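Local coordinates for protein 4-alpha-glucanotransferase (Corynebacterium glutamicum, PDB 5B68) that belongs to the amylomaltase (disproportionating enzyme) family of carbohydrate-active enzymes and couples an N-terminal beta-sandwich domain to a TIM-barrel-type domain, at residues V78-D83 against I160-R165; V99-E104 against K134-L139; L139-H144 against L494-E499. All coordinates share one frame; numbering follows the deposited sequence.

Contact 1 (V78-D83 against I160-R165); sequences VAVEGD and IITPAR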
loop_
_atom_site.group_PDB
_atom_site.type_symbol
_atom_site.label_atom_id
_atom_site.label_comp_id
_atom_site.label_asym_id
_atom_site.label_seq_id
_atom_site.Cartn_x
_atom_site.Cartn_y
_atom_site.Cartn_z
ATOM N N VAL A 78 14.145 8.368 15.962
ATOM C CA VAL A 78 13.610 7.019 15.848
ATOM C C VAL A 78 14.737 6.046 16.215
ATOM O O VAL A 78 15.821 6.205 15.692
ATOM C CB VAL A 78 13.121 6.717 14.393
ATOM C CG1 VAL A 78 12.482 5.343 14.367
ATOM C CG2 VAL A 78 12.057 7.730 13.979
ATOM N N ALA A 79 14.490 5.106 17.089
ATOM C CA ALA A 79 15.523 4.146 17.565
ATOM C C ALA A 79 14.877 2.796 17.655
ATOM O O ALA A 79 13.658 2.664 17.922
ATOM C CB ALA A 79 16.078 4.577 18.904
ATOM N N VAL A 80 15.684 1.753 17.421
ATOM C CA VAL A 80 15.217 0.415 17.644
ATOM C C VAL A 80 15.331 0.130 19.114
ATOM O O VAL A 80 16.255 0.626 19.774
ATOM C CB VAL A 80 16.067 -0.596 16.876
ATOM C CG1 VAL A 80 15.676 -2.056 17.212
ATOM C CG2 VAL A 80 15.953 -0.249 15.401
ATOM N N GLU A 81 14.361 -0.601 19.627
ATOM C CA GLU A 81 14.349 -1.093 21.041
ATOM C C GLU A 81 15.706 -1.577 21.488
ATOM O O GLU A 81 16.332 -2.250 20.768
ATOM C CB GLU A 81 13.352 -2.258 21.142
ATOM C CG GLU A 81 12.763 -2.387 22.514
ATOM C CD GLU A 81 11.679 -3.429 22.604
ATOM O OE1 GLU A 81 10.958 -3.370 23.648
ATOM O OE2 GLU A 81 11.582 -4.260 21.636
ATOM N N GLY A 82 16.204 -1.149 22.645
ATOM C CA GLY A 82 17.538 -1.551 23.085
ATOM C C GLY A 82 18.688 -0.610 22.715
ATOM O O GLY A 82 19.761 -0.723 23.289
ATOM N N ASP A 83 18.524 0.284 21.722
ATOM C CA ASP A 83 19.614 1.188 21.305
ATOM C C ASP A 83 19.653 2.429 22.174
ATOM O O ASP A 83 18.659 3.095 22.342
ATOM C CB ASP A 83 19.495 1.529 19.835
ATOM C CG ASP A 83 20.648 2.409 19.320
ATOM O OD1 ASP A 83 21.776 2.333 19.871
ATOM O OD2 ASP A 83 20.408 3.156 18.337
ATOM N N ILE A 160 10.480 7.758 18.800
ATOM C CA ILE A 160 9.700 6.646 18.357
ATOM C C ILE A 160 10.575 5.411 18.453
ATOM O O ILE A 160 11.628 5.361 17.840
ATOM C CB ILE A 160 9.265 6.890 16.916
ATOM C CG1 ILE A 160 8.432 8.207 16.830
ATOM C CG2 ILE A 160 8.425 5.726 16.437
ATOM C CD1 ILE A 160 8.566 8.870 15.511
ATOM N N ILE A 161 10.128 4.443 19.197
ATOM C CA ILE A 161 10.916 3.266 19.497
ATOM C C ILE A 161 10.291 2.027 18.781
ATOM O O ILE A 161 9.085 1.717 18.925
ATOM C CB ILE A 161 10.943 3.053 21.011
ATOM C CG1 ILE A 161 11.511 4.302 21.752
ATOM C CG2 ILE A 161 11.736 1.821 21.347
ATOM C CD1 ILE A 161 12.939 4.685 21.345
ATOM N N THR A 162 11.107 1.366 17.980
ATOM C CA THR A 162 10.604 0.432 17.000
ATOM C C THR A 162 11.167 -0.961 17.284
ATOM O O THR A 162 12.203 -1.110 17.931
ATOM C CB THR A 162 10.961 0.869 15.606
ATOM O OG1 THR A 162 12.356 0.712 15.382
ATOM C CG2 THR A 162 10.506 2.304 15.280
ATOM N N PRO A 163 10.407 -2.002 16.915
ATOM C CA PRO A 163 10.888 -3.357 17.256
ATOM C C PRO A 163 11.996 -3.873 16.357
ATOM O O PRO A 163 12.006 -3.631 15.139
ATOM C CB PRO A 163 9.616 -4.209 17.160
ATOM C CG PRO A 163 8.848 -3.522 16.084
ATOM C CD PRO A 163 9.055 -2.049 16.321
ATOM N N ALA A 164 12.914 -4.640 16.942
ATOM C CA ALA A 164 13.950 -5.265 16.160
ATOM C C ALA A 164 13.395 -6.243 15.056
ATOM O O ALA A 164 13.909 -6.267 13.972
ATOM C CB ALA A 164 14.949 -5.979 17.093
ATOM N N ARG A 165 12.338 -7.009 15.385
ATOM C CA ARG A 165 11.813 -8.025 14.496
ATOM C C ARG A 165 10.335 -8.298 14.783
ATOM O O ARG A 165 9.896 -8.411 15.933
ATOM C CB ARG A 165 12.616 -9.295 14.679
ATOM C CG ARG A 165 12.378 -10.374 13.595
ATOM C CD ARG A 165 13.178 -11.646 13.917
ATOM N NE ARG A 165 12.850 -12.769 13.003
ATOM C CZ ARG A 165 13.234 -12.872 11.739
ATOM N NH1 ARG A 165 12.919 -13.982 11.074
ATOM N NH2 ARG A 165 13.965 -11.923 11.110
#
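Val78 pairs with Ile160, Ala79 with Ile161 and Val80 with Thr162 across two parallel strand ends, 78-80 and 160-162, whose axes approach to 4.7 Å at 28°. Three backbone bonds define the pairing. Ala79 N gives its hydrogen to Ile160 O at 3.0 Å, Ala79 O accepts from Thr162 N at 2.9 Å, and Glu81 N reaches Thr162 O at 2.8 Å, nearly straight at 175°. Ala79 is thus gripped on both its N-H and its carbonyl by the two residues flanking Ile161.

Followed outward from CB, Val78 shows how one face is filled. Its CB is near Ile160 O. CG1, anti to the backbone N (chi1 -176°), passes Ile160 O at 3.6 Å and also meets Thr162 CG2 at 3.7 Å, the two side chains meeting almost perpendicularly. CG2 turns back to Ile160 CD1 at 4.0 Å. Val80 continues this face, its CG2 beside Thr162 OG1 and its CG1 against Ala164 CB. The Thr162 hydroxyl has its main polar partner in Arg524, which also bonds Pro163 O. On the other face Ala79 CB meets Ile161 CD1 at 4.0 Å.

Beyond Val80 a type II turn, closed by Asp83 N on Val80 O, leads the chain away, with Gly82 at its third position. The arrangement is a parallel pair at the first and last strands of the MalQ N-terminal beta sandwich.

Contact 2 (V99-E104 against K134-L139); sequences VHIELE and KIPGDL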
loop_
_atom_site.group_PDB
_atom_site.type_symbol
_atom_site.label_atom_id
_atom_site.label_comp_id
_atom_site.label_asym_id
_atom_site.label_seq_id
_atom_site.Cartn_x
_atom_site.Cartn_y
_atom_site.Cartn_z
ATOM N N VAL A 99 16.459 18.474 29.220
ATOM C CA VAL A 99 15.833 17.503 28.280
ATOM C C VAL A 99 15.228 16.370 29.100
ATOM O O VAL A 99 15.823 15.903 30.058
ATOM C CB VAL A 99 16.838 16.916 27.252
ATOM C CG1 VAL A 99 16.132 15.937 26.277
ATOM C CG2 VAL A 99 17.555 18.018 26.484
ATOM N N HIS A 100 14.010 15.966 28.757
ATOM C CA HIS A 100 13.447 14.738 29.302
ATOM C C HIS A 100 12.536 14.070 28.250
ATOM O O HIS A 100 12.302 14.648 27.194
ATOM C CB HIS A 100 12.697 14.997 30.612
ATOM C CG HIS A 100 11.395 15.681 30.434
ATOM N ND1 HIS A 100 11.265 17.051 30.276
ATOM C CD2 HIS A 100 10.142 15.183 30.430
ATOM C CE1 HIS A 100 9.988 17.340 30.115
ATOM N NE2 HIS A 100 9.291 16.229 30.206
ATOM N N ILE A 101 12.125 12.847 28.596
ATOM C CA ILE A 101 11.233 12.059 27.799
ATOM C C ILE A 101 9.870 11.960 28.456
ATOM O O ILE A 101 9.760 11.674 29.666
ATOM C CB ILE A 101 11.844 10.648 27.600
ATOM C CG1 ILE A 101 13.166 10.716 26.845
ATOM C CG2 ILE A 101 10.818 9.701 26.943
ATOM C CD1 ILE A 101 13.937 9.420 26.939
ATOM N N GLU A 102 8.797 12.087 27.663
ATOM C CA GLU A 102 7.457 11.741 28.106
ATOM C C GLU A 102 7.043 10.569 27.240
ATOM O O GLU A 102 6.968 10.684 26.049
ATOM C CB GLU A 102 6.492 12.935 27.962
ATOM C CG GLU A 102 5.064 12.446 28.263
ATOM C CD GLU A 102 4.074 13.465 28.803
ATOM O OE1 GLU A 102 2.892 13.358 28.385
ATOM O OE2 GLU A 102 4.452 14.306 29.691
ATOM N N LEU A 103 6.838 9.423 27.861
ATOM C CA LEU A 103 6.371 8.245 27.141
ATOM C C LEU A 103 4.923 8.398 26.686
ATOM O O LEU A 103 4.150 9.266 27.143
ATOM C CB LEU A 103 6.547 7.009 27.995
ATOM C CG LEU A 103 7.950 6.648 28.391
ATOM C CD1 LEU A 103 7.874 5.364 29.201
ATOM C CD2 LEU A 103 8.901 6.471 27.219
ATOM N N GLU A 104 4.541 7.532 25.772
ATOM C CA GLU A 104 3.210 7.482 25.211
ATOM C C GLU A 104 2.136 7.379 26.320
ATOM O O GLU A 104 1.078 7.964 26.190
ATOM C CB GLU A 104 3.093 6.268 24.269
ATOM C CG GLU A 104 1.792 6.279 23.473
ATOM C CD GLU A 104 1.765 5.218 22.346
ATOM O OE1 GLU A 104 0.685 5.042 21.787
ATOM O OE2 GLU A 104 2.743 4.522 22.086
ATOM N N LYS A 134 21.742 11.028 25.423
ATOM C CA LYS A 134 21.616 9.620 25.163
ATOM C C LYS A 134 20.331 9.138 25.761
ATOM O O LYS A 134 20.020 9.352 26.949
ATOM C CB LYS A 134 22.792 8.902 25.841
ATOM C CG LYS A 134 23.026 7.505 25.396
ATOM C CD LYS A 134 24.365 6.961 25.926
ATOM C CE LYS A 134 24.507 7.075 27.433
ATOM N NZ LYS A 134 25.843 6.569 27.917
ATOM N N ILE A 135 19.518 8.476 24.957
ATOM C CA ILE A 135 18.343 7.848 25.485
ATOM C C ILE A 135 18.671 6.524 26.233
ATOM O O ILE A 135 19.643 5.875 25.876
ATOM C CB ILE A 135 17.238 7.605 24.426
ATOM C CG1 ILE A 135 17.663 6.555 23.393
ATOM C CG2 ILE A 135 16.911 8.892 23.692
ATOM C CD1 ILE A 135 16.502 6.218 22.434
ATOM N N PRO A 136 17.826 6.154 27.183
ATOM C CA PRO A 136 17.929 4.880 27.885
ATOM C C PRO A 136 17.668 3.744 26.923
ATOM O O PRO A 136 16.937 3.922 25.984
ATOM C CB PRO A 136 16.797 4.932 28.902
ATOM C CG PRO A 136 16.343 6.330 28.954
ATOM C CD PRO A 136 16.692 6.952 27.650
ATOM N N GLY A 137 18.280 2.600 27.182
ATOM C CA GLY A 137 18.184 1.445 26.329
ATOM C C GLY A 137 16.994 0.558 26.599
ATOM O O GLY A 137 16.852 -0.465 25.973
ATOM N N ASP A 138 16.173 0.943 27.557
ATOM C CA ASP A 138 15.033 0.144 27.987
ATOM C C ASP A 138 13.666 0.801 27.816
ATOM O O ASP A 138 12.764 0.526 28.571
ATOM C CB ASP A 138 15.209 -0.340 29.424
ATOM C CG ASP A 138 15.146 0.776 30.428
ATOM O OD1 ASP A 138 15.198 1.942 30.033
ATOM O OD2 ASP A 138 15.049 0.479 31.623
ATOM N N LEU A 139 13.529 1.706 26.863
ATOM C CA LEU A 139 12.233 2.285 26.586
ATOM C C LEU A 139 11.318 1.260 25.914
ATOM O O LEU A 139 11.767 0.451 25.136
ATOM C CB LEU A 139 12.376 3.514 25.697
ATOM C CG LEU A 139 13.253 4.658 26.197
ATOM C CD1 LEU A 139 13.242 5.791 25.201
ATOM C CD2 LEU A 139 12.805 5.162 27.548
#
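Ile101 and Leu103 point their side chains at Pro136 and Leu139 with no hydrogen bond between 99-104 and 134-139. The backbones stay well apart, the nearest CA atoms, those of Leu103 and Leu139, being 8.4 Å from each other, so the evidence for contact lies in methyl and methylene groups.

Contacts of a methyl end come first. CD1 of Ile101 does all the touching for that residue: it meets the CD corner of the Pro136 ring at 3.8 Å and Leu139 CD1, tip to tip, at 4.1 Å, and is a looser 4.4 Å from Ile135 CG2. The Ile101 side chain is extended toward the loop (chi2 166°), which carries this single methyl into the angle between the proline ring and the leucine.

The second kind is an oblique crossing. Leu103 CD2 rests 4.1 Å from Leu139 CD2, while the other methyl of Leu139 serves Ile101; the fork of Leu139 therefore spans Ile101, in the strand, and Leu103, just past its end. All the contact is apolar and mostly buried, at 154 Å² in total.

Asp138 and Glu104 have polar partners elsewhere, Arg109 in a salt bridge and the backbone N of Trp143 respectively. Around the apolar group, Val111 of strand 108-114, Leu146 of strand 142-150 and Leu159 of strand 153-162 pack on Ile101, while Leu159 and Ile161 of strand 153-162 cover Leu139.

Contact 3 (L139-H144 against L494-E499); sequences LPLGWH and LALEAE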
loop_
_atom_site.group_PDB
_atom_site.type_symbol
_atom_site.label_atom_id
_atom_site.label_comp_id
_atom_site.label_asym_id
_atom_site.label_seq_id
_atom_site.Cartn_x
_atom_site.Cartn_y
_atom_site.Cartn_z
ATOM N N LEU A 139 13.529 1.706 26.863
ATOM C CA LEU A 139 12.233 2.285 26.586
ATOM C C LEU A 139 11.318 1.260 25.914
ATOM O O LEU A 139 11.767 0.451 25.136
ATOM C CB LEU A 139 12.376 3.514 25.697
ATOM C CG LEU A 139 13.253 4.658 26.197
ATOM C CD1 LEU A 139 13.242 5.791 25.201
ATOM C CD2 LEU A 139 12.805 5.162 27.548
ATOM N N PRO A 140 10.036 1.314 26.219
ATOM C CA PRO A 140 9.062 0.444 25.554
ATOM C C PRO A 140 8.897 0.895 24.117
ATOM O O PRO A 140 9.157 2.071 23.799
ATOM C CB PRO A 140 7.767 0.682 26.371
ATOM C CG PRO A 140 7.912 2.025 26.949
ATOM C CD PRO A 140 9.374 2.243 27.186
ATOM N N LEU A 141 8.333 0.017 23.320
ATOM C CA LEU A 141 7.882 0.369 21.966
ATOM C C LEU A 141 6.882 1.479 22.031
ATOM O O LEU A 141 6.169 1.568 22.994
ATOM C CB LEU A 141 7.256 -0.851 21.308
ATOM C CG LEU A 141 8.158 -2.064 21.103
ATOM C CD1 LEU A 141 7.379 -3.133 20.331
ATOM C CD2 LEU A 141 9.375 -1.746 20.311
ATOM N N GLY A 142 6.877 2.364 21.036
ATOM C CA GLY A 142 5.739 3.257 20.886
ATOM C C GLY A 142 6.145 4.668 20.598
ATOM O O GLY A 142 7.257 4.966 20.103
ATOM N N TRP A 143 5.159 5.530 20.828
ATOM C CA TRP A 143 5.159 6.897 20.366
ATOM C C TRP A 143 5.332 7.841 21.526
ATOM O O TRP A 143 4.382 8.239 22.149
ATOM C CB TRP A 143 3.837 7.178 19.628
ATOM C CG TRP A 143 3.741 6.336 18.438
ATOM C CD1 TRP A 143 3.248 5.079 18.365
ATOM C CD2 TRP A 143 4.244 6.646 17.148
ATOM N NE1 TRP A 143 3.388 4.588 17.100
ATOM C CE2 TRP A 143 4.002 5.536 16.331
ATOM C CE3 TRP A 143 4.863 7.759 16.598
ATOM C CZ2 TRP A 143 4.353 5.516 14.995
ATOM C CZ3 TRP A 143 5.209 7.735 15.280
ATOM C CH2 TRP A 143 4.964 6.621 14.489
ATOM N N HIS A 144 6.589 8.158 21.792
ATOM C CA HIS A 144 7.010 9.020 22.879
ATOM C C HIS A 144 7.405 10.418 22.408
ATOM O O HIS A 144 7.289 10.732 21.247
ATOM C CB HIS A 144 8.153 8.362 23.640
ATOM C CG HIS A 144 7.958 6.898 23.851
ATOM N ND1 HIS A 144 6.768 6.369 24.281
ATOM C CD2 HIS A 144 8.774 5.848 23.628
ATOM C CE1 HIS A 144 6.873 5.060 24.356
ATOM N NE2 HIS A 144 8.079 4.717 23.958
ATOM N N LEU A 494 6.714 1.068 10.120
ATOM C CA LEU A 494 5.936 0.009 9.591
ATOM C C LEU A 494 6.020 -1.214 10.516
ATOM O O LEU A 494 5.000 -1.835 10.861
ATOM C CB LEU A 494 6.412 -0.317 8.166
ATOM C CG LEU A 494 5.889 -1.579 7.524
ATOM C CD1 LEU A 494 4.395 -1.475 7.356
ATOM C CD2 LEU A 494 6.553 -1.762 6.178
ATOM N N ALA A 495 7.220 -1.563 10.953
ATOM C CA ALA A 495 7.395 -2.715 11.843
ATOM C C ALA A 495 6.699 -2.496 13.196
ATOM O O ALA A 495 6.048 -3.441 13.708
ATOM C CB ALA A 495 8.854 -3.069 12.048
ATOM N N LEU A 496 6.780 -1.272 13.693
ATOM C CA LEU A 496 6.147 -0.923 14.947
ATOM C C LEU A 496 4.638 -1.076 14.853
ATOM O O LEU A 496 4.062 -1.767 15.687
ATOM C CB LEU A 496 6.507 0.474 15.394
ATOM C CG LEU A 496 5.795 1.064 16.636
ATOM C CD1 LEU A 496 5.951 0.222 17.878
ATOM C CD2 LEU A 496 6.336 2.474 16.846
ATOM N N GLU A 497 4.027 -0.419 13.896
ATOM C CA GLU A 497 2.579 -0.527 13.758
ATOM C C GLU A 497 2.066 -1.970 13.527
ATOM O O GLU A 497 1.040 -2.400 14.115
ATOM C CB GLU A 497 2.083 0.470 12.765
ATOM C CG GLU A 497 2.116 1.914 13.269
ATOM C CD GLU A 497 1.296 2.124 14.504
ATOM O OE1 GLU A 497 0.081 1.754 14.527
ATOM O OE2 GLU A 497 1.857 2.677 15.495
ATOM N N ALA A 498 2.755 -2.713 12.670
ATOM C CA ALA A 498 2.478 -4.120 12.488
ATOM C C ALA A 498 2.669 -4.972 13.738
ATOM O O ALA A 498 1.821 -5.824 14.050
ATOM C CB ALA A 498 3.256 -4.687 11.270
ATOM N N GLU A 499 3.736 -4.741 14.492
ATOM C CA GLU A 499 3.965 -5.484 15.702
ATOM C C GLU A 499 2.853 -5.209 16.702
ATOM O O GLU A 499 2.323 -6.170 17.258
ATOM C CB GLU A 499 5.336 -5.213 16.278
ATOM C CG GLU A 499 5.666 -6.051 17.498
ATOM C CD GLU A 499 5.917 -7.532 17.212
ATOM O OE1 GLU A 499 5.846 -7.943 16.069
ATOM O OE2 GLU A 499 6.167 -8.294 18.146
#
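Gly142 and Leu496 bring the two backbones nearest, their CA atoms 7.3 Å apart. Strand 142-144 runs at 118° to the helical segment 494-499, with axes 10.0 Å from each other at closest, a separation that side chains must bridge. The backbone angles of Gly142 are of a kind suited to glycine.

Leu496 carries the apolar part of the contact by dividing its two methyls. CD1 meets Leu141 CB at 3.8 Å and Gly142 N at 3.9 Å. CD2 lies obliquely against the indole of Trp143, 3.6 Å from NE1 and 3.9 Å from CE2. The leucine is directed at the strand with CG anti to its backbone N, which lets the fork straddle the start of the strand.

Polar contact is confined to the indole. Trp143 NE1 donates to Glu497 OE2 at 2.9 Å, with an angle of 145° at the hydrogen. The acceptor sits at the ring edge but 21° off the ring plane, and the carboxylate is met nearly along its C-O axis. Glu497 reaches this position through a bend at its second side-chain torsion. The same OE2 also takes a salt bridge from Arg448 of helix 441-452, so a buried carboxylate oxygen is shared by an N-H and a positive charge, which would probably favour its ionised form. Arg444 of that helix makes a cation-pi contact with Trp143.

On the strand side, His144 NE2 bonds Pro140 O at 2.9 Å, a bond that links the strand back to the turn before it. The whole is an interdomain strand-on-helix packing: the MalQ N-terminal beta sandwich against helix 487-500 of the TIM-barrel-type glucanotransferase domain.

How the contacts relate
From the N terminus, the chain first enters contact 1 at 78-83, then contact 2 at 99-104, which closes at 134-139, within the longer excursion that contact 1 completes at 160-165. Contact 3 opens at 139-144, sharing Leu139 with the end of contact 2, and closes only at 494-499, some 350 residues on; it therefore crosses contact 1 and follows contact 2 in series. All three meet the same mixed sheet. Contacts 1 and 2 are internal to the sandwich and touch through Ala79, Ile135, Ile161 and Leu139, whereas contact 3 joins the sandwich to a helix of the TIM-barrel-type part, with Pro163 resting on Leu496.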